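Local coordinates for nitrogenase molybdenum-iron protein alpha chain (Clostridium pasteurianum, PDB 4WES), which forms, with its beta chain partner, the molybdenum-iron component of nitrogenase, which reduces dinitrogen to ammonium with electrons that the iron protein delivers at the cost of ATP, at residues Lys67-Ile72 and Gly140-Cys145; Gly78-Thr83 and Glu103-Thr108. All blocks are in the same frame, centred on the assembly; numbering follows the deposited sequence.

Interaction 1 of 2, residues Lys67-Ile72 and Gly140-Cys145; sequences KDMVHI and GVYATC. With CLF (Fe(8)-S(7) cluster), chain H.
The imidazole of H71 and the phenol of Y142 are joined by the shortest polar bond of the contact, with H71 ND1 2.7 Å from Y142 OH. The hydroxyl lies at the edge of the imidazole and near its plane, whereas ND1 stands oblique to the phenol ring. The two rings meet rim to rim at 53° and do not stack. The other imidazole nitrogen, NE2, bonds the carbonyl of I66, so both ring nitrogens have partners and the rotation of the ring is fixed. Y142 reaches back along its strand because its CG is anti to the carbonyl carbon (chi1 -60°), which puts CE2 3.6 Å from H71 CB. The extended M69 chain brings CE to 3.7 Å from Y142 OH and also against G140, where no side chain intervenes.

Three backbone bonds hold the strands beneath these groups: G140 N to V70 O (2.8 Å), I72 N to G140 O (2.8 Å) and Y142 N to I72 O (3.0 Å). With H71 opposite G140, I72 opposite V141 and strand directions 23° apart, this is a parallel pairing, formed by the two inner strands of a sheet of the Rossmann-like kind that has four parallel strands in this chain. Helix 120-134 packs on V70, I72 and V141, on one face. K59 and M63 of helix 54-63 meet M69, H71 and Y142 on the other, where the phenol also lies nearly parallel to the ring of F172.

I72 O further receives a CA-H contact from V141 (CA to O 3.4 Å) and faces the edge of the Y142 ring. Past the end of the strand pairing, T144 OG1 bonds the carbonyl of H74, and C145 SG binds the iron atom FE1 of the iron-sulfur P-cluster at 2.3 Å.

Interaction 2 of 2, residues Gly78-Thr83 and Glu103-Thr108; sequences GCSFYT and EYVFST. With CLF (Fe(8)-S(7) cluster), chain H.
S80 meets V105 and S107 with its whole side chain, which leaves the helix toward the strand. Its CB packs on S107 CB at 3.6 Å. One bond further, OG is anti to the backbone N (chi1 -179°), and this carries it alongside V105, 3.5 Å from V105 CB and nearly as close to CG2. Two waters bond OG. One, 2.7 Å from S80 OG, donates to the carbonyl oxygen of F106; the other, 2.9 Å from S80 OG, reaches V105 O only weakly, and its bond to S107 OG is less certain, because S107 takes two conformations.

Just after the helix, T83 folds back on S80, its N and OG1 both bonding S80 O, OG1 to O being 2.8 Å. V105 CG1 lies against this turn, 3.7 Å from T83 O, and T83 OG1 has a second partner in K59 NZ.

These segments belong to a beta-alpha-beta unit that carries a P-cluster ligand: C79 SG, on the residue before S80, bridges the iron atoms FE4 and FE5 at 2.3 Å each. C79 N also lies 2.3 Å from FE5, consistent with the amide ligation known for the oxidised P-cluster.

The close direct contacts are thus van der Waals, while the polar link from helix to strand runs through water, which supplies the buried S80 hydroxyl with two hydrogen-bonding partners.

Overall arrangement
From the N terminus, the chain enters strand 69-74 through 67-72, turns into helix 77-81, and returns through a long connection without helix or strand to 103-108, where interaction 2 closes a loop of 19 residues. It then runs through helices 112-117 and 120-134 to strand 138-143, and interaction 1 closes the larger loop of 67 residues, inside which interaction 2 is nested. Strand 69-74 has strands 106-107 and 138-143 as its two neighbours in the sheet. The centres of interactions 1 and 2 lie about 9 Å apart; V70 packs on F106, and T144 CG2 approaches C79 SG at 3.5 Å. Both contacts reach the P-cluster, and at F106 and S107 the sheet continues into the beta chain.

Interaction 1 of 2, residues Lys67-Ile72 and Gly140-Cys145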
loop_
_atom_site.group_PDB
_atom_site.type_symbol
_atom_site.label_atom_id
_atom_site.label_comp_id
_atom_site.label_asym_id
_atom_site.label_seq_id
_atom_site.Cartn_x
_atom_site.Cartn_y
_atom_site.Cartn_z
ATOM N N LYS A 67 -21.781 -26.465 5.300
ATOM C CA LYS A 67 -20.763 -26.046 4.351
ATOM C C LYS A 67 -20.717 -26.834 3.067
ATOM O O LYS A 67 -20.101 -26.395 2.106
ATOM C CB LYS A 67 -19.397 -26.100 5.039
ATOM C CG LYS A 67 -18.958 -27.518 5.405
ATOM C CD LYS A 67 -17.851 -27.566 6.424
ATOM C CE LYS A 67 -17.642 -28.968 6.918
ATOM N NZ LYS A 67 -16.555 -29.042 7.917
ATOM N N ASP A 68 -21.314 -28.040 3.058
ATOM C CA ASP A 68 -21.282 -28.897 1.852
ATOM C C ASP A 68 -22.663 -29.004 1.217
ATOM O O ASP A 68 -22.885 -29.859 0.337
ATOM C CB ASP A 68 -20.668 -30.264 2.136
ATOM C CG ASP A 68 -21.410 -31.060 3.186
ATOM O OD1 ASP A 68 -22.343 -30.550 3.821
ATOM O OD2 ASP A 68 -21.005 -32.211 3.359
ATOM N N MET A 69 -23.556 -28.094 1.604
ATOM C CA MET A 69 -24.835 -27.883 0.957
ATOM C C MET A 69 -24.771 -26.609 0.138
ATOM O O MET A 69 -24.269 -25.607 0.651
ATOM C CB MET A 69 -25.908 -27.840 2.063
ATOM C CG MET A 69 -27.342 -27.574 1.700
ATOM S SD MET A 69 -28.359 -27.959 3.144
ATOM C CE MET A 69 -29.930 -27.362 2.469
ATOM N N VAL A 70 -25.244 -26.639 -1.112
ATOM C CA VAL A 70 -25.320 -25.405 -1.916
ATOM C C VAL A 70 -26.627 -24.693 -1.590
ATOM O O VAL A 70 -27.694 -25.234 -1.777
ATOM C CB VAL A 70 -25.184 -25.702 -3.427
ATOM C CG1 VAL A 70 -25.595 -24.489 -4.256
ATOM C CG2 VAL A 70 -23.776 -26.124 -3.749
ATOM N N HIS A 71 -26.505 -23.465 -1.061
ATOM C CA HIS A 71 -27.661 -22.688 -0.647
ATOM C C HIS A 71 -28.014 -21.652 -1.705
ATOM O O HIS A 71 -27.272 -20.711 -1.923
ATOM C CB HIS A 71 -27.365 -21.980 0.690
ATOM C CG HIS A 71 -26.958 -22.923 1.767
ATOM N ND1 HIS A 71 -27.838 -23.746 2.422
ATOM C CD2 HIS A 71 -25.737 -23.152 2.291
ATOM C CE1 HIS A 71 -27.157 -24.463 3.300
ATOM N NE2 HIS A 71 -25.890 -24.100 3.254
ATOM N N ILE A 72 -29.129 -21.880 -2.402
ATOM C CA ILE A 72 -29.547 -21.008 -3.500
ATOM C C ILE A 72 -30.639 -20.069 -3.032
ATOM O O ILE A 72 -31.731 -20.508 -2.656
ATOM C CB ILE A 72 -30.055 -21.803 -4.724
ATOM C CG1 ILE A 72 -29.008 -22.832 -5.196
ATOM C CG2 ILE A 72 -30.424 -20.837 -5.842
ATOM C CD1 ILE A 72 -29.492 -23.699 -6.357
ATOM N N GLY A 140 -30.197 -26.305 -0.948
ATOM C CA GLY A 140 -31.295 -25.570 -0.339
ATOM C C GLY A 140 -31.788 -24.484 -1.277
ATOM O O GLY A 140 -31.005 -23.898 -2.024
ATOM N N VAL A 141 -33.093 -24.205 -1.211
ATOM C CA VAL A 141 -33.732 -23.142 -1.960
ATOM C C VAL A 141 -34.450 -22.252 -0.972
ATOM O O VAL A 141 -35.292 -22.737 -0.207
ATOM C CB VAL A 141 -34.774 -23.687 -2.924
ATOM C CG1 VAL A 141 -35.464 -22.529 -3.640
ATOM C CG2 VAL A 141 -34.132 -24.659 -3.902
ATOM N N TYR A 142 -34.139 -20.949 -0.978
ATOM C CA TYR A 142 -34.607 -20.044 0.052
ATOM C C TYR A 142 -35.457 -18.945 -0.578
ATOM O O TYR A 142 -34.967 -18.202 -1.438
ATOM C CB TYR A 142 -33.403 -19.430 0.801
ATOM C CG TYR A 142 -32.585 -20.519 1.437
ATOM C CD1 TYR A 142 -32.859 -20.994 2.700
ATOM C CD2 TYR A 142 -31.581 -21.129 0.732
ATOM C CE1 TYR A 142 -32.144 -22.046 3.241
ATOM C CE2 TYR A 142 -30.870 -22.210 1.230
ATOM C CZ TYR A 142 -31.163 -22.664 2.502
ATOM O OH TYR A 142 -30.487 -23.746 3.036
ATOM N N ALA A 143 -36.712 -18.843 -0.152
ATOM C CA ALA A 143 -37.579 -17.791 -0.644
ATOM C C ALA A 143 -37.169 -16.415 -0.096
ATOM O O ALA A 143 -36.616 -16.296 0.984
ATOM C CB ALA A 143 -39.030 -18.071 -0.289
ATOM N N THR A 144 -37.515 -15.406 -0.871
ATOM C CA THR A 144 -37.307 -14.004 -0.561
ATOM C C THR A 144 -38.636 -13.271 -0.808
ATOM O O THR A 144 -39.585 -13.862 -1.328
ATOM C CB THR A 144 -36.201 -13.403 -1.426
ATOM O OG1 THR A 144 -36.592 -13.480 -2.780
ATOM C CG2 THR A 144 -34.887 -14.071 -1.170
ATOM N N CYS A 145 -38.694 -11.973 -0.472
ATOM C CA CYS A 145 -39.932 -11.195 -0.580
ATOM C C CYS A 145 -40.854 -11.496 -1.766
ATOM O O CYS A 145 -42.055 -11.671 -1.538
ATOM C CB CYS A 145 -39.619 -9.697 -0.488
ATOM S SG CYS A 145 -39.194 -9.143 1.179
HETATM FE FE1 CLF H . -36.919 -9.300 1.565
HETATM FE FE2 CLF H . -35.037 -7.731 2.048
HETATM FE FE3 CLF H . -35.128 -10.042 3.560
HETATM FE FE4 CLF H . -34.490 -10.047 0.925
HETATM S S1 CLF H . -35.699 -8.360 -0.256
HETATM S S2A CLF H . -36.611 -8.259 3.631
HETATM S S4A CLF H . -33.274 -9.110 2.608
HETATM S S3A CLF H . -36.048 -11.432 1.928
HETATM FE FE5 CLF H . -32.557 -8.820 -1.655
HETATM FE FE6 CLF H . -35.050 -6.898 -3.435
HETATM FE FE7 CLF H . -32.584 -6.195 -2.442
HETATM FE FE8 CLF H . -34.332 -6.438 -0.411
HETATM S S2B CLF H . -33.095 -8.073 -3.667
HETATM S S3B CLF H . -34.563 -5.020 -2.175
HETATM S S4B CLF H . -32.086 -7.005 -0.338
#

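Interaction 2 of 2, residues Gly78-Thr83 and Glu103-Thr108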
loop_
_atom_site.group_PDB
_atom_site.type_symbol
_atom_site.label_atom_id
_atom_site.label_comp_id
_atom_site.label_asym_id
_atom_site.label_seq_id
_atom_site.Cartn_x
_atom_site.Cartn_y
_atom_site.Cartn_z
ATOM N N GLY A 78 -29.769 -8.807 -4.082
ATOM C CA GLY A 78 -29.309 -8.367 -2.791
ATOM C C GLY A 78 -29.467 -9.381 -1.686
ATOM O O GLY A 78 -28.562 -9.568 -0.869
ATOM N N CYS A 79 -30.630 -10.020 -1.640
ATOM C CA CYS A 79 -30.749 -11.085 -0.617
ATOM C C CYS A 79 -29.568 -12.025 -0.594
ATOM O O CYS A 79 -29.142 -12.497 0.454
ATOM C CB CYS A 79 -32.052 -11.841 -0.822
ATOM S SG CYS A 79 -33.525 -10.831 -1.061
ATOM N N SER A 80 -29.055 -12.354 -1.792
ATOM C CA SER A 80 -27.856 -13.202 -1.878
ATOM C C SER A 80 -26.588 -12.433 -1.477
ATOM O O SER A 80 -25.845 -12.867 -0.606
ATOM C CB SER A 80 -27.749 -13.709 -3.318
ATOM O OG SER A 80 -26.619 -14.566 -3.467
ATOM N N PHE A 81 -26.341 -11.291 -2.126
ATOM C CA PHE A 81 -25.133 -10.493 -1.890
ATOM C C PHE A 81 -24.942 -10.178 -0.416
ATOM O O PHE A 81 -23.813 -10.227 0.084
ATOM C CB PHE A 81 -25.225 -9.184 -2.684
ATOM C CG PHE A 81 -24.029 -8.302 -2.519
ATOM C CD1 PHE A 81 -22.912 -8.423 -3.327
ATOM C CD2 PHE A 81 -24.014 -7.328 -1.537
ATOM C CE1 PHE A 81 -21.800 -7.611 -3.182
ATOM C CE2 PHE A 81 -22.917 -6.527 -1.377
ATOM C CZ PHE A 81 -21.814 -6.650 -2.184
ATOM N N TYR A 82 -26.013 -9.871 0.303
ATOM C CA TYR A 82 -25.905 -9.467 1.696
ATOM C C TYR A 82 -25.709 -10.649 2.659
ATOM O O TYR A 82 -25.534 -10.423 3.862
ATOM C CB TYR A 82 -27.089 -8.568 2.078
ATOM C CG TYR A 82 -27.033 -7.277 1.315
ATOM C CD1 TYR A 82 -25.968 -6.402 1.475
ATOM C CD2 TYR A 82 -28.041 -6.912 0.432
ATOM C CE1 TYR A 82 -25.875 -5.219 0.750
ATOM C CE2 TYR A 82 -27.940 -5.738 -0.303
ATOM C CZ TYR A 82 -26.876 -4.889 -0.131
ATOM O OH TYR A 82 -26.760 -3.695 -0.823
ATOM N N THR A 83 -25.614 -11.873 2.108
ATOM C CA THR A 83 -25.235 -13.050 2.881
ATOM C C THR A 83 -23.856 -13.553 2.488
ATOM O O THR A 83 -23.447 -14.654 2.893
ATOM C CB THR A 83 -26.283 -14.158 2.812
ATOM O OG1 THR A 83 -26.406 -14.666 1.469
ATOM C CG2 THR A 83 -27.622 -13.668 3.329
ATOM N N GLU A 103 -17.165 -19.636 0.705
ATOM C CA GLU A 103 -16.617 -18.481 0.011
ATOM C C GLU A 103 -17.516 -18.008 -1.120
ATOM O O GLU A 103 -17.160 -17.062 -1.805
ATOM C CB GLU A 103 -15.204 -18.783 -0.495
ATOM C CG GLU A 103 -14.222 -19.114 0.618
ATOM C CD GLU A 103 -13.051 -20.003 0.256
ATOM O OE1 GLU A 103 -12.013 -19.911 0.951
ATOM O OE2 GLU A 103 -13.173 -20.825 -0.681
ATOM N N TYR A 104 -18.663 -18.646 -1.309
ATOM C CA TYR A 104 -19.539 -18.412 -2.436
ATOM C C TYR A 104 -20.918 -17.979 -1.976
ATOM O O TYR A 104 -21.358 -18.371 -0.908
ATOM C CB TYR A 104 -19.743 -19.684 -3.277
ATOM C CG TYR A 104 -18.489 -20.262 -3.843
ATOM C CD1 TYR A 104 -18.074 -19.979 -5.129
ATOM C CD2 TYR A 104 -17.692 -21.134 -3.105
ATOM C CE1 TYR A 104 -16.909 -20.533 -5.650
ATOM C CE2 TYR A 104 -16.537 -21.679 -3.629
ATOM C CZ TYR A 104 -16.155 -21.401 -4.905
ATOM O OH TYR A 104 -15.003 -21.954 -5.397
ATOM N N VAL A 105 -21.626 -17.218 -2.818
ATOM C CA VAL A 105 -23.087 -17.122 -2.701
ATOM C C VAL A 105 -23.718 -17.456 -4.044
ATOM O O VAL A 105 -23.184 -17.112 -5.112
ATOM C CB VAL A 105 -23.577 -15.749 -2.197
ATOM C CG1 VAL A 105 -23.247 -15.579 -0.724
ATOM C CG2 VAL A 105 -23.039 -14.586 -3.026
ATOM N N PHE A 106 -24.886 -18.088 -3.939
ATOM C CA PHE A 106 -25.604 -18.625 -5.088
ATOM C C PHE A 106 -27.006 -18.051 -5.131
ATOM O O PHE A 106 -27.669 -18.006 -4.113
ATOM C CB PHE A 106 -25.708 -20.140 -4.942
ATOM C CG PHE A 106 -24.384 -20.843 -4.856
ATOM C CD1 PHE A 106 -23.640 -21.066 -5.998
ATOM C CD2 PHE A 106 -23.879 -21.260 -3.656
ATOM C CE1 PHE A 106 -22.433 -21.708 -5.906
ATOM C CE2 PHE A 106 -22.676 -21.943 -3.556
ATOM C CZ PHE A 106 -21.942 -22.137 -4.688
ATOM N N SER A 107 -27.483 -17.695 -6.322
ATOM C CA SER A 107 -28.845 -17.209 -6.400
ATOM C C SER A 107 -29.385 -17.308 -7.804
ATOM O O SER A 107 -28.673 -17.590 -8.779
ATOM C CB SER A 107 -28.914 -15.772 -5.979
ATOM O OG SER A 107 -28.366 -14.949 -6.988
ATOM N N THR A 108 -30.710 -17.089 -7.919
ATOM C CA THR A 108 -31.359 -17.063 -9.217
ATOM C C THR A 108 -31.419 -15.659 -9.802
ATOM O O THR A 108 -31.855 -15.505 -10.941
ATOM C CB THR A 108 -32.779 -17.619 -9.123
ATOM O OG1 THR A 108 -33.494 -16.882 -8.128
ATOM C CG2 THR A 108 -32.765 -19.107 -8.776
HETATM FE FE1 CLF H . -36.919 -9.300 1.565
HETATM FE FE2 CLF H . -35.037 -7.731 2.048
HETATM FE FE3 CLF H . -35.128 -10.042 3.560
HETATM FE FE4 CLF H . -34.490 -10.047 0.925
HETATM S S1 CLF H . -35.699 -8.360 -0.256
HETATM S S2A CLF H . -36.611 -8.259 3.631
HETATM S S4A CLF H . -33.274 -9.110 2.608
HETATM S S3A CLF H . -36.048 -11.432 1.928
HETATM FE FE5 CLF H . -32.557 -8.820 -1.655
HETATM FE FE6 CLF H . -35.050 -6.898 -3.435
HETATM FE FE7 CLF H . -32.584 -6.195 -2.442
HETATM FE FE8 CLF H . -34.332 -6.438 -0.411
HETATM S S2B CLF H . -33.095 -8.073 -3.667
HETATM S S3B CLF H . -34.563 -5.020 -2.175
HETATM S S4B CLF H . -32.086 -7.005 -0.338
HETATM O O HOH W 1 -27.231 -16.539 -1.665
HETATM O O HOH W 2 -25.512 -14.842 -6.140
#